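Local coordinates for protein hydrogenase maturation factor (Thermoanaerobacter tengcongensis, PDB 3VTH) that probably transfers the carbamoyl group of carbamoyl phosphate to the C-terminal cysteine of HypE, using ATP, during maturation of [NiFe]-hydrogenases, at residues L118-D123 with D176-A181; E198-F201 with K206-A209; C525-F530 with Q741-N746; D643-D648 with R689-I694. All coordinates share one frame; numbering follows the deposited sequence.

Contact 1: L118-D123 with D176-A181; sequences LRELKD and DRRFHA
Glu120 is held by Arg177 and Arg178 in a salt-bridge network that ties together the two HypF-type zinc fingers. Arg178 grips end-on: NH1 and NH2 both donate to OE2 of Glu120, each at 2.8 Å. Both bonds are bent, yet OE2 lies in the guanidinium plane. Arg177 takes the other oxygen, its NE reaching OE1 of Glu120 at 3.1 Å along a nearly straight N-H line (172°). This donor stands well above the carboxylate plane. Glu120 has an extended chain beyond CG and arrives opposite to the two arginines, whose extended chains start from a type I turn. A glycine in place of Glu120 would probably leave both guanidinium groups without this shared carboxylate, with two positive charges close together at the first finger. Arg178 NE also bonds to Asn135 O. With the bonds to Glu120, it restricts rotation of the guanidinium group. The side chain of Arg177 packs on Cys117 and Cys136, two zinc ligands of the first finger, and lies about 4 Å from a zinc ion. The turn carrying the arginines is itself braced by an Asx turn, in which Asp176 OD1 accepts from Arg178 N at 2.8 Å through its anti lone pair.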
loop_
_atom_site.group_PDB
_atom_site.type_symbol
_atom_site.label_atom_id
_atom_site.label_comp_id
_atom_site.label_asym_id
_atom_site.label_seq_id
_atom_site.Cartn_x
_atom_site.Cartn_y
_atom_site.Cartn_z
ATOM N N LEU A 118 -8.122 -12.432 -21.470
ATOM C CA LEU A 118 -6.854 -12.409 -22.184
ATOM C C LEU A 118 -6.881 -13.324 -23.416
ATOM O O LEU A 118 -6.355 -12.960 -24.465
ATOM C CB LEU A 118 -5.692 -12.788 -21.254
ATOM C CG LEU A 118 -4.262 -12.629 -21.796
ATOM C CD1 LEU A 118 -3.995 -11.186 -22.171
ATOM C CD2 LEU A 118 -3.239 -13.097 -20.748
ATOM N N ARG A 119 -7.487 -14.501 -23.277
ATOM C CA ARG A 119 -7.667 -15.421 -24.415
ATOM C C ARG A 119 -8.515 -14.767 -25.507
ATOM O O ARG A 119 -8.152 -14.809 -26.678
ATOM C CB ARG A 119 -8.329 -16.729 -23.958
ATOM C CG ARG A 119 -8.314 -17.850 -25.007
ATOM C CD ARG A 119 -9.449 -18.874 -24.807
ATOM N NE ARG A 119 -9.583 -19.283 -23.411
ATOM C CZ ARG A 119 -10.508 -18.824 -22.570
ATOM N NH1 ARG A 119 -11.421 -17.943 -22.971
ATOM N NH2 ARG A 119 -10.518 -19.253 -21.318
ATOM N N GLU A 120 -9.640 -14.167 -25.116
ATOM C CA GLU A 120 -10.503 -13.465 -26.070
ATOM C C GLU A 120 -9.771 -12.292 -26.747
ATOM O O GLU A 120 -9.829 -12.144 -27.965
ATOM C CB GLU A 120 -11.802 -13.000 -25.395
ATOM C CG GLU A 120 -12.764 -14.158 -25.024
ATOM C CD GLU A 120 -13.959 -13.726 -24.167
ATOM O OE1 GLU A 120 -14.792 -14.593 -23.822
ATOM O OE2 GLU A 120 -14.069 -12.540 -23.801
ATOM N N LEU A 121 -9.086 -11.471 -25.951
ATOM C CA LEU A 121 -8.256 -10.374 -26.469
ATOM C C LEU A 121 -7.285 -10.797 -27.591
ATOM O O LEU A 121 -7.070 -10.051 -28.545
ATOM C CB LEU A 121 -7.458 -9.731 -25.323
ATOM C CG LEU A 121 -6.623 -8.481 -25.607
ATOM C CD1 LEU A 121 -7.520 -7.321 -25.963
ATOM C CD2 LEU A 121 -5.733 -8.122 -24.384
ATOM N N LYS A 122 -6.697 -11.984 -27.449
ATOM C CA LYS A 122 -5.664 -12.470 -28.366
ATOM C C LYS A 122 -6.206 -13.403 -29.462
ATOM O O LYS A 122 -5.440 -13.951 -30.249
ATOM C CB LYS A 122 -4.560 -13.173 -27.570
ATOM C CG LYS A 122 -3.758 -12.231 -26.690
ATOM C CD LYS A 122 -2.806 -12.971 -25.748
ATOM C CE LYS A 122 -1.945 -11.980 -24.934
ATOM N NZ LYS A 122 -0.943 -11.234 -25.786
ATOM N N ASP A 123 -7.524 -13.577 -29.499
ATOM C CA ASP A 123 -8.166 -14.491 -30.442
ATOM C C ASP A 123 -8.703 -13.741 -31.669
ATOM O O ASP A 123 -9.755 -13.104 -31.575
ATOM C CB ASP A 123 -9.309 -15.241 -29.731
ATOM C CG ASP A 123 -10.047 -16.207 -30.650
ATOM O OD1 ASP A 123 -11.019 -16.841 -30.191
ATOM O OD2 ASP A 123 -9.664 -16.329 -31.826
ATOM N N ASP A 176 -24.134 -17.376 -21.633
ATOM C CA ASP A 176 -22.954 -16.557 -21.927
ATOM C C ASP A 176 -22.185 -16.261 -20.645
ATOM O O ASP A 176 -22.774 -16.067 -19.583
ATOM C CB ASP A 176 -23.336 -15.264 -22.662
ATOM C CG ASP A 176 -22.138 -14.596 -23.333
ATOM O OD1 ASP A 176 -21.260 -14.069 -22.625
ATOM O OD2 ASP A 176 -22.073 -14.596 -24.579
ATOM N N ARG A 177 -20.861 -16.220 -20.724
ATOM C CA ARG A 177 -20.103 -15.964 -19.506
ATOM C C ARG A 177 -20.237 -14.515 -19.048
ATOM O O ARG A 177 -19.936 -14.201 -17.889
ATOM C CB ARG A 177 -18.645 -16.420 -19.619
ATOM C CG ARG A 177 -17.734 -15.489 -20.374
ATOM C CD ARG A 177 -16.314 -16.047 -20.377
ATOM N NE ARG A 177 -15.372 -15.029 -20.813
ATOM C CZ ARG A 177 -14.776 -14.166 -19.998
ATOM N NH1 ARG A 177 -15.007 -14.203 -18.692
ATOM N NH2 ARG A 177 -13.936 -13.279 -20.487
ATOM N N ARG A 178 -20.732 -13.650 -19.942
ATOM C CA ARG A 178 -21.033 -12.256 -19.577
ATOM C C ARG A 178 -22.512 -12.011 -19.234
ATOM O O ARG A 178 -22.967 -10.860 -19.232
ATOM C CB ARG A 178 -20.568 -11.280 -20.671
ATOM C CG ARG A 178 -19.071 -11.088 -20.685
ATOM C CD ARG A 178 -18.631 -10.132 -21.793
ATOM N NE ARG A 178 -17.186 -9.927 -21.735
ATOM C CZ ARG A 178 -16.301 -10.706 -22.350
ATOM N NH1 ARG A 178 -16.709 -11.749 -23.081
ATOM N NH2 ARG A 178 -15.006 -10.441 -22.222
ATOM N N PHE A 179 -23.245 -13.085 -18.939
ATOM C CA PHE A 179 -24.602 -12.987 -18.385
ATOM C C PHE A 179 -24.608 -12.050 -17.176
ATOM O O PHE A 179 -23.865 -12.264 -16.211
ATOM C CB PHE A 179 -25.082 -14.382 -17.973
ATOM C CG PHE A 179 -26.498 -14.434 -17.466
ATOM C CD1 PHE A 179 -26.764 -14.902 -16.183
ATOM C CD2 PHE A 179 -27.569 -14.062 -18.280
ATOM C CE1 PHE A 179 -28.086 -14.986 -15.706
ATOM C CE2 PHE A 179 -28.893 -14.142 -17.821
ATOM C CZ PHE A 179 -29.145 -14.599 -16.529
ATOM N N HIS A 180 -25.425 -11.000 -17.247
ATOM C CA HIS A 180 -25.489 -9.977 -16.194
ATOM C C HIS A 180 -24.134 -9.428 -15.735
ATOM O O HIS A 180 -23.930 -9.146 -14.541
ATOM C CB HIS A 180 -26.326 -10.482 -15.010
ATOM C CG HIS A 180 -27.797 -10.333 -15.227
ATOM N ND1 HIS A 180 -28.572 -9.463 -14.490
ATOM C CD2 HIS A 180 -28.630 -10.901 -16.137
ATOM C CE1 HIS A 180 -29.825 -9.533 -14.906
ATOM N NE2 HIS A 180 -29.886 -10.396 -15.906
ATOM N N ALA A 181 -23.211 -9.273 -16.683
ATOM C CA ALA A 181 -21.936 -8.634 -16.401
ATOM C C ALA A 181 -22.122 -7.127 -16.475
ATOM O O ALA A 181 -22.282 -6.574 -17.560
ATOM C CB ALA A 181 -20.848 -9.101 -17.389
#

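Contact 2: E198-F201 with K206-A209; sequences EGCF and KCVA
Cys200 and Cys207 point their side chains at each other and are joined by a disulfide, with SG of Cys200 bonded to SG of Cys207 at 2.1 Å. The two sulfur-carbon arms are turned almost at right angles about that bond, chi3 being -96°, close to the relaxed value for a disulfide. The arms start differently. In Cys200 the sulfur stands opposite the backbone N (chi1 179°), which extends the arm from the loop toward the helix. In Cys207 it stands opposite the carbonyl carbon (chi1 -61°), beside the backbone N. The CB of Cys200 and the CB of Cys207 end 4.0 Å apart, and the CA of Cys200 lies 6.3 Å from the CA of Cys207. No hydrogen bond crosses between the segments, so the covalent link carries the contact. Cys207 is the buried partner and also packs on Phe195 of strand 193-196 and on Asp202. Cys200 is partly exposed. Asp203 OD1 accepts from Lys206 N near the start of helix 204-213. That helix packs on helix 312-320 through Val208 and Ala209. The arrangement is a short-range disulfide that pins the loop after strand 193-196 to helix 204-213.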
loop_
_atom_site.group_PDB
_atom_site.type_symbol
_atom_site.label_atom_id
_atom_site.label_comp_id
_atom_site.label_asym_id
_atom_site.label_seq_id
_atom_site.Cartn_x
_atom_site.Cartn_y
_atom_site.Cartn_z
ATOM N N GLU A 198 2.146 13.913 -32.352
ATOM C CA GLU A 198 2.258 14.283 -33.750
ATOM C C GLU A 198 1.297 13.392 -34.533
ATOM O O GLU A 198 0.720 12.425 -33.980
ATOM C CB GLU A 198 3.686 14.082 -34.277
ATOM C CG GLU A 198 4.802 14.770 -33.492
ATOM C CD GLU A 198 6.139 14.701 -34.232
ATOM O OE1 GLU A 198 7.130 14.197 -33.650
ATOM O OE2 GLU A 198 6.194 15.135 -35.405
ATOM N N GLY A 199 1.120 13.722 -35.804
ATOM C CA GLY A 199 0.341 12.915 -36.726
ATOM C C GLY A 199 0.838 11.488 -36.818
ATOM O O GLY A 199 2.041 11.241 -36.912
ATOM N N CYS A 200 -0.101 10.553 -36.779
ATOM C CA CYS A 200 0.181 9.129 -36.848
ATOM C C CYS A 200 -1.014 8.478 -37.521
ATOM O O CYS A 200 -2.173 8.730 -37.155
ATOM C CB CYS A 200 0.392 8.558 -35.433
ATOM S SG CYS A 200 0.725 6.746 -35.285
ATOM N N PHE A 201 -0.739 7.635 -38.499
ATOM C CA PHE A 201 -1.802 6.992 -39.239
ATOM C C PHE A 201 -2.023 5.544 -38.792
ATOM O O PHE A 201 -2.937 4.880 -39.274
ATOM C CB PHE A 201 -1.548 7.111 -40.746
ATOM C CG PHE A 201 -1.665 8.531 -41.268
ATOM C CD1 PHE A 201 -2.865 8.994 -41.795
ATOM C CD2 PHE A 201 -0.578 9.406 -41.207
ATOM C CE1 PHE A 201 -2.984 10.308 -42.280
ATOM C CE2 PHE A 201 -0.683 10.723 -41.685
ATOM C CZ PHE A 201 -1.892 11.173 -42.226
ATOM N N LYS A 206 0.049 1.262 -31.521
ATOM C CA LYS A 206 1.233 1.317 -32.376
ATOM C C LYS A 206 1.863 2.713 -32.381
ATOM O O LYS A 206 3.074 2.841 -32.454
ATOM C CB LYS A 206 0.883 0.885 -33.804
ATOM C CG LYS A 206 2.038 0.257 -34.574
ATOM C CD LYS A 206 1.519 -0.743 -35.643
ATOM C CE LYS A 206 0.663 -1.848 -34.966
ATOM N NZ LYS A 206 -0.051 -2.737 -35.924
ATOM N N CYS A 207 1.036 3.757 -32.311
ATOM C CA CYS A 207 1.556 5.122 -32.210
ATOM C C CYS A 207 2.390 5.304 -30.924
ATOM O O CYS A 207 3.442 5.962 -30.934
ATOM C CB CYS A 207 0.413 6.143 -32.274
ATOM S SG CYS A 207 -0.569 6.124 -33.818
ATOM N N VAL A 208 1.900 4.710 -29.837
ATOM C CA VAL A 208 2.584 4.711 -28.537
ATOM C C VAL A 208 3.905 3.951 -28.611
ATOM O O VAL A 208 4.944 4.475 -28.193
ATOM C CB VAL A 208 1.675 4.141 -27.424
ATOM C CG1 VAL A 208 2.454 3.905 -26.111
ATOM C CG2 VAL A 208 0.513 5.082 -27.188
ATOM N N ALA A 209 3.856 2.742 -29.179
ATOM C CA ALA A 209 5.053 1.911 -29.368
ATOM C C ALA A 209 6.147 2.643 -30.135
ATOM O O ALA A 209 7.316 2.588 -29.748
ATOM C CB ALA A 209 4.705 0.609 -30.060
#

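Contact 3: C525-F530 with Q741-N746; sequences CDLKSF and QAVIAN
Leu527 O meets the backbone of helix 737-749 without a hydrogen bond, through a CA-H...O contact from CA of Ile744 at 3.2 Å. The angle at the hydrogen is 144°. The same oxygen sits against the Ile744 side chain, with CG1 and CG2 of Ile744 each 3.5 Å from Leu527 O. Chi1 of Ile744 (-73°) sets CG1 opposite its own carbonyl carbon and CG2 opposite its backbone N, which brings both branches up against the loop carbonyl oxygen. Beside this, CD2 of Leu527 touches CG2 of Val743 at 3.8 Å, and the two side chains cross obliquely. The loop is the turn of a beta hairpin between strands 517-525 and 530-542, in the Kae1-like part of the protein. Asp526 N bonds to Ser529 O across the hairpin. An Asx turn shapes it further: Asp526 OD1 accepts from Lys528 N at 2.8 Å, the donor standing above the carboxylate plane. Helix 483-494 adds to the packing, as Ile744 also lies on His485 and Ala489. Two residues of that helix, His483 and His487, bind the iron, and the side chain of Ile744 is about 8 Å from that of His487. His485 NE2 also bonds to Asp526 O.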
loop_
_atom_site.group_PDB
_atom_site.type_symbol
_atom_site.label_atom_id
_atom_site.label_comp_id
_atom_site.label_asym_id
_atom_site.label_seq_id
_atom_site.Cartn_x
_atom_site.Cartn_y
_atom_site.Cartn_z
ATOM N N CYS A 525 3.123 -2.174 25.286
ATOM C CA CYS A 525 1.822 -1.566 25.038
ATOM C C CYS A 525 0.702 -2.533 24.728
ATOM O O CYS A 525 0.924 -3.669 24.292
ATOM C CB CYS A 525 1.910 -0.516 23.935
ATOM S SG CYS A 525 2.625 -1.080 22.401
ATOM N N ASP A 526 -0.511 -2.066 24.974
ATOM C CA ASP A 526 -1.694 -2.751 24.479
ATOM C C ASP A 526 -2.391 -1.764 23.558
ATOM O O ASP A 526 -1.760 -0.828 23.093
ATOM C CB ASP A 526 -2.592 -3.239 25.633
ATOM C CG ASP A 526 -2.968 -2.131 26.620
ATOM O OD1 ASP A 526 -2.918 -0.931 26.270
ATOM O OD2 ASP A 526 -3.324 -2.473 27.774
ATOM N N LEU A 527 -3.685 -1.940 23.315
ATOM C CA LEU A 527 -4.389 -1.031 22.415
ATOM C C LEU A 527 -4.856 0.240 23.133
ATOM O O LEU A 527 -5.435 1.125 22.518
ATOM C CB LEU A 527 -5.576 -1.740 21.751
ATOM C CG LEU A 527 -5.314 -2.897 20.765
ATOM C CD1 LEU A 527 -6.625 -3.492 20.261
ATOM C CD2 LEU A 527 -4.463 -2.443 19.582
ATOM N N LYS A 528 -4.638 0.333 24.437
ATOM C CA LYS A 528 -5.139 1.502 25.150
ATOM C C LYS A 528 -4.091 2.340 25.885
ATOM O O LYS A 528 -4.436 3.363 26.482
ATOM C CB LYS A 528 -6.267 1.105 26.108
ATOM C CG LYS A 528 -5.914 0.010 27.108
ATOM C CD LYS A 528 -7.184 -0.435 27.873
ATOM C CE LYS A 528 -6.900 -1.608 28.806
ATOM N NZ LYS A 528 -8.120 -2.008 29.569
ATOM N N SER A 529 -2.836 1.897 25.864
ATOM C CA SER A 529 -1.748 2.567 26.597
ATOM C C SER A 529 -0.402 2.023 26.151
ATOM O O SER A 529 -0.329 0.949 25.546
ATOM C CB SER A 529 -1.884 2.311 28.102
ATOM O OG SER A 529 -1.748 0.920 28.366
ATOM N N PHE A 530 0.656 2.759 26.476
ATOM C CA PHE A 530 2.019 2.302 26.251
ATOM C C PHE A 530 2.914 2.744 27.398
ATOM O O PHE A 530 2.626 3.737 28.074
ATOM C CB PHE A 530 2.554 2.810 24.901
ATOM C CG PHE A 530 2.930 4.268 24.905
ATOM C CD1 PHE A 530 4.229 4.674 25.247
ATOM C CD2 PHE A 530 2.002 5.232 24.575
ATOM C CE1 PHE A 530 4.576 6.029 25.271
ATOM C CE2 PHE A 530 2.349 6.582 24.579
ATOM C CZ PHE A 530 3.633 6.981 24.925
ATOM N N GLN A 741 -3.943 4.118 14.847
ATOM C CA GLN A 741 -4.718 5.185 15.493
ATOM C C GLN A 741 -6.169 4.764 15.671
ATOM O O GLN A 741 -6.768 5.028 16.711
ATOM C CB GLN A 741 -4.713 6.481 14.676
ATOM C CG GLN A 741 -3.356 7.168 14.514
ATOM C CD GLN A 741 -3.403 8.293 13.489
ATOM O OE1 GLN A 741 -4.217 8.265 12.550
ATOM N NE2 GLN A 741 -2.508 9.285 13.649
ATOM N N ALA A 742 -6.725 4.130 14.639
ATOM C CA ALA A 742 -8.132 3.707 14.645
ATOM C C ALA A 742 -8.419 2.687 15.732
ATOM O O ALA A 742 -9.376 2.842 16.474
ATOM C CB ALA A 742 -8.555 3.162 13.265
ATOM N N VAL A 743 -7.594 1.649 15.849
ATOM C CA VAL A 743 -7.887 0.608 16.848
ATOM C C VAL A 743 -7.545 1.052 18.263
ATOM O O VAL A 743 -8.152 0.593 19.216
ATOM C CB VAL A 743 -7.267 -0.777 16.523
ATOM C CG1 VAL A 743 -7.862 -1.313 15.216
ATOM C CG2 VAL A 743 -5.716 -0.704 16.464
ATOM N N ILE A 744 -6.578 1.954 18.403
ATOM C CA ILE A 744 -6.293 2.504 19.723
ATOM C C ILE A 744 -7.470 3.342 20.215
ATOM O O ILE A 744 -7.926 3.204 21.360
ATOM C CB ILE A 744 -4.997 3.339 19.730
ATOM C CG1 ILE A 744 -3.790 2.411 19.648
ATOM C CG2 ILE A 744 -4.918 4.202 21.023
ATOM C CD1 ILE A 744 -2.509 3.122 19.217
ATOM N N ALA A 745 -7.962 4.218 19.353
ATOM C CA ALA A 745 -9.051 5.094 19.766
ATOM C C ALA A 745 -10.307 4.264 20.053
ATOM O O ALA A 745 -11.038 4.539 21.015
ATOM C CB ALA A 745 -9.313 6.179 18.705
ATOM N N ASN A 746 -10.531 3.229 19.239
ATOM C CA ASN A 746 -11.650 2.320 19.439
ATOM C C ASN A 746 -11.585 1.621 20.789
ATOM O O ASN A 746 -12.597 1.518 21.481
ATOM C CB ASN A 746 -11.751 1.289 18.308
ATOM C CG ASN A 746 -12.953 0.380 18.469
ATOM O OD1 ASN A 746 -14.102 0.813 18.320
ATOM N ND2 ASN A 746 -12.699 -0.877 18.816
#

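Contact 4: D643-D648 with R689-I694; sequences DRYVID and RKETGI
A strand-to-helix tie in the Kae1-like domain joins Tyr645, on the short strand 645-647, to Glu691, near the end of the long helix 666-692. The tie is one hydrogen bond: OH of Tyr645 donates to OE1 of Glu691 at 2.7 Å. OE1 of Glu691 comes to the edge of the phenol ring, in the ring plane, and also lies 3.5 Å from CE1 of Tyr645. The two flat groups are nearly perpendicular (86°). OH of Tyr645 meets OE1 from well above the carboxylate plane. The second oxygen is farther off, with OE2 of Glu691 3.7 Å from OH of Tyr645. The side chains come from opposite directions. Glu691 has its CG opposite the carbonyl carbon (chi1 -83°) and an extended chain beyond it, which carries the carboxylate out from the helix to the tyrosine. The backbones stay far apart, the CA of Tyr645 lying 12.6 Å from the CA of Glu691. Tyr645 is buried and its side chain packs on Ala534, Ile639 and Leu684, while Glu691 is exposed. Lys641 makes a cation-pi contact with the Tyr645 ring and a long, weak ion pair with Glu691 OE2. A phenylalanine in place of Tyr645 would probably leave Glu691 OE1 without this donor and its carboxylate freer to turn. Ile647 packs on Leu684 as well. The Tyr645-Glu691 bond adds to this where Glu691 is exposed, and helix 666-692 lies against the sheet as in alpha/beta packing.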
loop_
_atom_site.group_PDB
_atom_site.type_symbol
_atom_site.label_atom_id
_atom_site.label_comp_id
_atom_site.label_asym_id
_atom_site.label_seq_id
_atom_site.Cartn_x
_atom_site.Cartn_y
_atom_site.Cartn_z
ATOM N N ASP A 643 16.020 5.116 34.741
ATOM C CA ASP A 643 14.561 5.035 34.607
ATOM C C ASP A 643 14.219 4.114 33.445
ATOM O O ASP A 643 13.297 3.301 33.529
ATOM C CB ASP A 643 13.961 6.419 34.382
ATOM C CG ASP A 643 13.865 7.223 35.666
ATOM O OD1 ASP A 643 13.846 6.609 36.760
ATOM O OD2 ASP A 643 13.810 8.471 35.577
ATOM N N ARG A 644 14.977 4.243 32.361
ATOM C CA ARG A 644 14.776 3.411 31.181
ATOM C C ARG A 644 16.076 2.760 30.752
ATOM O O ARG A 644 17.143 3.148 31.224
ATOM C CB ARG A 644 14.207 4.257 30.048
ATOM C CG ARG A 644 12.719 4.478 30.204
ATOM C CD ARG A 644 12.206 5.511 29.237
ATOM N NE ARG A 644 12.211 6.816 29.870
ATOM C CZ ARG A 644 11.206 7.311 30.590
ATOM N NH1 ARG A 644 11.336 8.507 31.137
ATOM N NH2 ARG A 644 10.079 6.620 30.766
ATOM N N TYR A 645 15.991 1.772 29.864
ATOM C CA TYR A 645 17.195 1.218 29.267
ATOM C C TYR A 645 17.612 2.123 28.122
ATOM O O TYR A 645 16.802 2.466 27.251
ATOM C CB TYR A 645 16.970 -0.183 28.735
ATOM C CG TYR A 645 16.583 -1.201 29.770
ATOM C CD1 TYR A 645 15.241 -1.509 29.991
ATOM C CD2 TYR A 645 17.546 -1.871 30.513
ATOM C CE1 TYR A 645 14.861 -2.459 30.939
ATOM C CE2 TYR A 645 17.182 -2.830 31.462
ATOM C CZ TYR A 645 15.836 -3.117 31.664
ATOM O OH TYR A 645 15.457 -4.054 32.596
ATOM N N VAL A 646 18.868 2.504 28.074
ATOM C CA VAL A 646 19.367 3.379 27.042
ATOM C C VAL A 646 20.674 2.886 26.461
ATOM O O VAL A 646 21.549 2.514 27.169
ATOM C CB VAL A 646 19.565 4.796 27.556
ATOM C CG1 VAL A 646 20.205 5.659 26.553
ATOM C CG2 VAL A 646 18.287 5.390 28.009
ATOM N N ILE A 647 20.756 2.921 25.145
ATOM C CA ILE A 647 21.957 2.602 24.403
ATOM C C ILE A 647 22.456 3.856 23.696
ATOM O O ILE A 647 21.665 4.572 23.067
ATOM C CB ILE A 647 21.653 1.505 23.374
ATOM C CG1 ILE A 647 21.279 0.210 24.113
ATOM C CG2 ILE A 647 22.870 1.298 22.421
ATOM C CD1 ILE A 647 20.510 -0.820 23.247
ATOM N N ASP A 648 23.757 4.104 23.804
ATOM C CA ASP A 648 24.396 5.265 23.195
ATOM C C ASP A 648 24.950 4.918 21.805
ATOM O O ASP A 648 25.969 4.229 21.693
ATOM C CB ASP A 648 25.513 5.780 24.130
ATOM C CG ASP A 648 26.188 7.067 23.627
ATOM O OD1 ASP A 648 25.840 7.601 22.540
ATOM O OD2 ASP A 648 27.069 7.552 24.355
ATOM N N ARG A 689 11.165 -9.455 28.572
ATOM C CA ARG A 689 10.458 -10.717 28.840
ATOM C C ARG A 689 10.756 -11.274 30.244
ATOM O O ARG A 689 9.850 -11.750 30.936
ATOM C CB ARG A 689 10.766 -11.769 27.760
ATOM C CG ARG A 689 10.213 -13.173 28.068
ATOM C CD ARG A 689 10.246 -14.085 26.852
ATOM N NE ARG A 689 11.610 -14.471 26.513
ATOM C CZ ARG A 689 11.947 -15.299 25.528
ATOM N NH1 ARG A 689 11.023 -15.867 24.747
ATOM N NH2 ARG A 689 13.226 -15.558 25.328
ATOM N N LYS A 690 12.026 -11.224 30.646
ATOM C CA LYS A 690 12.438 -11.708 31.965
ATOM C C LYS A 690 11.716 -10.915 33.070
ATOM O O LYS A 690 11.229 -11.503 34.029
ATOM C CB LYS A 690 13.967 -11.632 32.122
ATOM C CG LYS A 690 14.585 -12.715 33.005
ATOM C CD LYS A 690 14.741 -12.260 34.445
ATOM C CE LYS A 690 14.752 -13.437 35.415
ATOM N NZ LYS A 690 13.402 -14.086 35.502
ATOM N N GLU A 691 11.616 -9.593 32.900
ATOM C CA GLU A 691 10.900 -8.715 33.839
ATOM C C GLU A 691 9.381 -8.921 33.865
ATOM O O GLU A 691 8.781 -8.961 34.939
ATOM C CB GLU A 691 11.177 -7.241 33.527
ATOM C CG GLU A 691 12.461 -6.669 34.102
ATOM C CD GLU A 691 12.628 -5.180 33.779
ATOM O OE1 GLU A 691 12.912 -4.848 32.602
ATOM O OE2 GLU A 691 12.475 -4.341 34.701
ATOM N N THR A 692 8.768 -9.049 32.687
ATOM C CA THR A 692 7.306 -8.957 32.542
ATOM C C THR A 692 6.586 -10.272 32.225
ATOM O O THR A 692 5.371 -10.356 32.368
ATOM C CB THR A 692 6.924 -7.950 31.437
ATOM O OG1 THR A 692 7.509 -8.366 30.192
ATOM C CG2 THR A 692 7.419 -6.536 31.781
ATOM N N GLY A 693 7.322 -11.286 31.775
ATOM C CA GLY A 693 6.702 -12.525 31.297
ATOM C C GLY A 693 6.116 -12.425 29.884
ATOM O O GLY A 693 5.669 -13.429 29.337
ATOM N N ILE A 694 6.130 -11.228 29.287
ATOM C CA ILE A 694 5.569 -11.013 27.934
ATOM C C ILE A 694 6.394 -11.704 26.844
ATOM O O ILE A 694 7.606 -11.516 26.756
ATOM C CB ILE A 694 5.353 -9.508 27.622
ATOM C CG1 ILE A 694 4.337 -8.924 28.613
ATOM C CG2 ILE A 694 4.884 -9.300 26.167
ATOM C CD1 ILE A 694 4.220 -7.418 28.571
#

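The four contacts fall into two groups on opposite sides of the chain's centre. Contacts 1 and 2 lie in the N-terminal half, their centres about 28 Å apart. Contacts 3 and 4 belong to the Kae1-like region, with centres about 21 Å apart. Helix 312-320 packs near both contacts 1 and 2, and strand 530-542 borders both contacts 3 and 4. Contact 3 is the buried one and works through apolar groups and a backbone carbonyl. The other three are partly buried and differ in chemistry: contact 1 relies on charge between fingers, contact 2 on a covalent link, and contact 4 on a single hydrogen bond from a tyrosine hydroxyl to a carboxylate.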